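PDB 5HT7: Beta/gamma crystallin 'Greek key' domain-containing protein from Methanosaeta thermophila PT, which binds transition-metal ions such as iron(II) as a trimer of betagamma-crystallin chains. Local coordinates for residues A22-D27 and G77-I82. Numbering follows the deposited sequence.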
loop_
_atom_site.group_PDB
_atom_site.type_symbol
_atom_site.label_atom_id
_atom_site.label_comp_id
_atom_site.label_asym_id
_atom_site.label_seq_id
_atom_site.Cartn_x
_atom_site.Cartn_y
_atom_site.Cartn_z
ATOM N N ALA A 22 10.466 -6.012 -12.987
ATOM C CA ALA A 22 10.877 -6.429 -14.323
ATOM C C ALA A 22 9.721 -7.008 -15.129
ATOM O O ALA A 22 9.874 -7.294 -16.309
ATOM C CB ALA A 22 12.029 -7.458 -14.242
ATOM N N ASP A 23 8.564 -7.184 -14.498
ATOM C CA ASP A 23 7.450 -7.842 -15.174
ATOM C C ASP A 23 6.129 -7.478 -14.507
ATOM O O ASP A 23 5.542 -8.305 -13.816
ATOM C CB ASP A 23 7.676 -9.354 -15.160
ATOM C CG ASP A 23 6.926 -10.092 -16.259
ATOM O OD1 ASP A 23 6.268 -9.463 -17.107
ATOM O OD2 ASP A 23 7.023 -11.334 -16.269
ATOM N N VAL A 24 5.682 -6.237 -14.699
ATOM C CA VAL A 24 4.464 -5.752 -14.040
ATOM C C VAL A 24 3.271 -6.641 -14.396
ATOM O O VAL A 24 2.451 -6.984 -13.531
ATOM C CB VAL A 24 4.149 -4.285 -14.418
ATOM C CG1 VAL A 24 2.758 -3.893 -13.917
ATOM C CG2 VAL A 24 5.191 -3.338 -13.855
ATOM N N GLY A 25 3.214 -7.069 -15.656
ATOM C CA GLY A 25 2.097 -7.863 -16.152
ATOM C C GLY A 25 2.035 -9.293 -15.642
ATOM O O GLY A 25 1.070 -10.013 -15.896
ATOM N N ALA A 26 3.073 -9.713 -14.931
ATOM C CA ALA A 26 3.107 -11.045 -14.347
ATOM C C ALA A 26 2.347 -11.071 -13.016
ATOM O O ALA A 26 2.119 -12.135 -12.451
ATOM C CB ALA A 26 4.558 -11.506 -14.157
ATOM N N ASP A 27 1.948 -9.897 -12.533
ATOM C CA ASP A 27 1.205 -9.777 -11.280
ATOM C C ASP A 27 -0.282 -10.002 -11.520
ATOM O O ASP A 27 -0.984 -9.092 -11.937
ATOM C CB ASP A 27 1.424 -8.399 -10.640
ATOM C CG ASP A 27 0.989 -8.356 -9.173
ATOM O OD1 ASP A 27 0.241 -9.260 -8.747
ATOM O OD2 ASP A 27 1.408 -7.426 -8.451
ATOM N N GLY A 77 5.263 -2.548 -19.001
ATOM C CA GLY A 77 5.753 -3.905 -18.907
ATOM C C GLY A 77 6.758 -4.048 -17.783
ATOM O O GLY A 77 6.920 -5.130 -17.221
ATOM N N SER A 78 7.457 -2.960 -17.483
ATOM C CA SER A 78 8.440 -2.948 -16.406
ATOM C C SER A 78 8.752 -1.502 -16.036
ATOM O O SER A 78 8.415 -0.574 -16.781
ATOM C CB SER A 78 9.725 -3.684 -16.815
ATOM O OG SER A 78 10.306 -3.097 -17.965
ATOM N N MET A 79 9.376 -1.306 -14.880
ATOM C CA MET A 79 9.792 0.028 -14.464
ATOM C C MET A 79 10.874 -0.079 -13.406
ATOM O O MET A 79 10.953 -1.073 -12.689
ATOM C CB MET A 79 8.608 0.848 -13.936
ATOM C CG MET A 79 7.807 0.166 -12.844
ATOM S SD MET A 79 6.258 1.033 -12.473
ATOM C CE MET A 79 6.832 2.623 -11.981
ATOM N N LYS A 80 11.709 0.944 -13.312
ATOM C CA LYS A 80 12.804 0.922 -12.350
ATOM C C LYS A 80 13.245 2.331 -11.981
ATOM O O LYS A 80 13.143 3.268 -12.774
ATOM C CB LYS A 80 14.003 0.122 -12.887
ATOM C CG LYS A 80 14.999 0.917 -13.721
ATOM C CD LYS A 80 16.411 0.291 -13.705
ATOM C CE LYS A 80 17.007 0.260 -12.288
ATOM N NZ LYS A 80 18.513 0.260 -12.242
ATOM N N ARG A 81 13.719 2.458 -10.752
ATOM C CA ARG A 81 14.247 3.705 -10.244
ATOM C C ARG A 81 15.627 3.916 -10.843
ATOM O O ARG A 81 16.474 3.035 -10.756
ATOM C CB ARG A 81 14.308 3.657 -8.718
ATOM C CG ARG A 81 14.546 4.988 -8.058
ATOM C CD ARG A 81 14.611 4.836 -6.550
ATOM N NE ARG A 81 15.146 6.047 -5.942
ATOM C CZ ARG A 81 15.334 6.215 -4.640
ATOM N NH1 ARG A 81 15.025 5.245 -3.792
ATOM N NH2 ARG A 81 15.828 7.359 -4.190
ATOM N N ILE A 82 15.862 5.066 -11.462
ATOM C CA ILE A 82 17.172 5.298 -12.069
ATOM C C ILE A 82 18.075 6.166 -11.200
ATOM O O ILE A 82 19.290 6.231 -11.421
ATOM C CB ILE A 82 17.042 5.932 -13.467
ATOM C CG1 ILE A 82 16.137 7.158 -13.414
ATOM C CG2 ILE A 82 16.514 4.910 -14.463
ATOM C CD1 ILE A 82 15.827 7.743 -14.774
HETATM O O HOH W 1 5.064 -7.218 -17.679
#
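A classic beta bulge at G77 and S78, both facing Y47, meets the start of the 3-10 turn 24-26 here, and the carbonyl of G77 is the focus. V24 N donates to G77 O over 3.0 Å, and the N-H...O angle of 150° makes the bond moderately bent. The donor stands above the carbonyl plane, 49° out of it. A water also donates to this oxygen: it gives one proton to G77 O at 2.8 Å and the other to D23 OD1 at 2.6 Å, while accepting from G25 N at 2.7 Å. D23 reaches it because CG lies opposite the backbone N (chi1 -157°), although the CB bond itself heads away from 77-82. D23 CA, just ahead of the turn, adds a CA-H...O contact at 3.4 Å to G77 O.

In the betagamma-crystallin Greek key domain, strand 78-81 runs between 20-21 and 44-47 in one antiparallel sheet. The pairing with 20-21 includes a backbone bond between M79 and D21, and just past that edge strand the chain turns into 22-27. Apolar packing continues inward from the polar bridge: V24, buried, sets CG2 beside its own backbone N, with CG1 anti to that N, which brings CG2 to 4.1 Å from S78 CA and loosely toward M79 CG. M79 in turn rests on W44 and L46. S78 offers its CB to A22 O at 3.6 Å, whereas its OG is engaged by E49 O and F52 N.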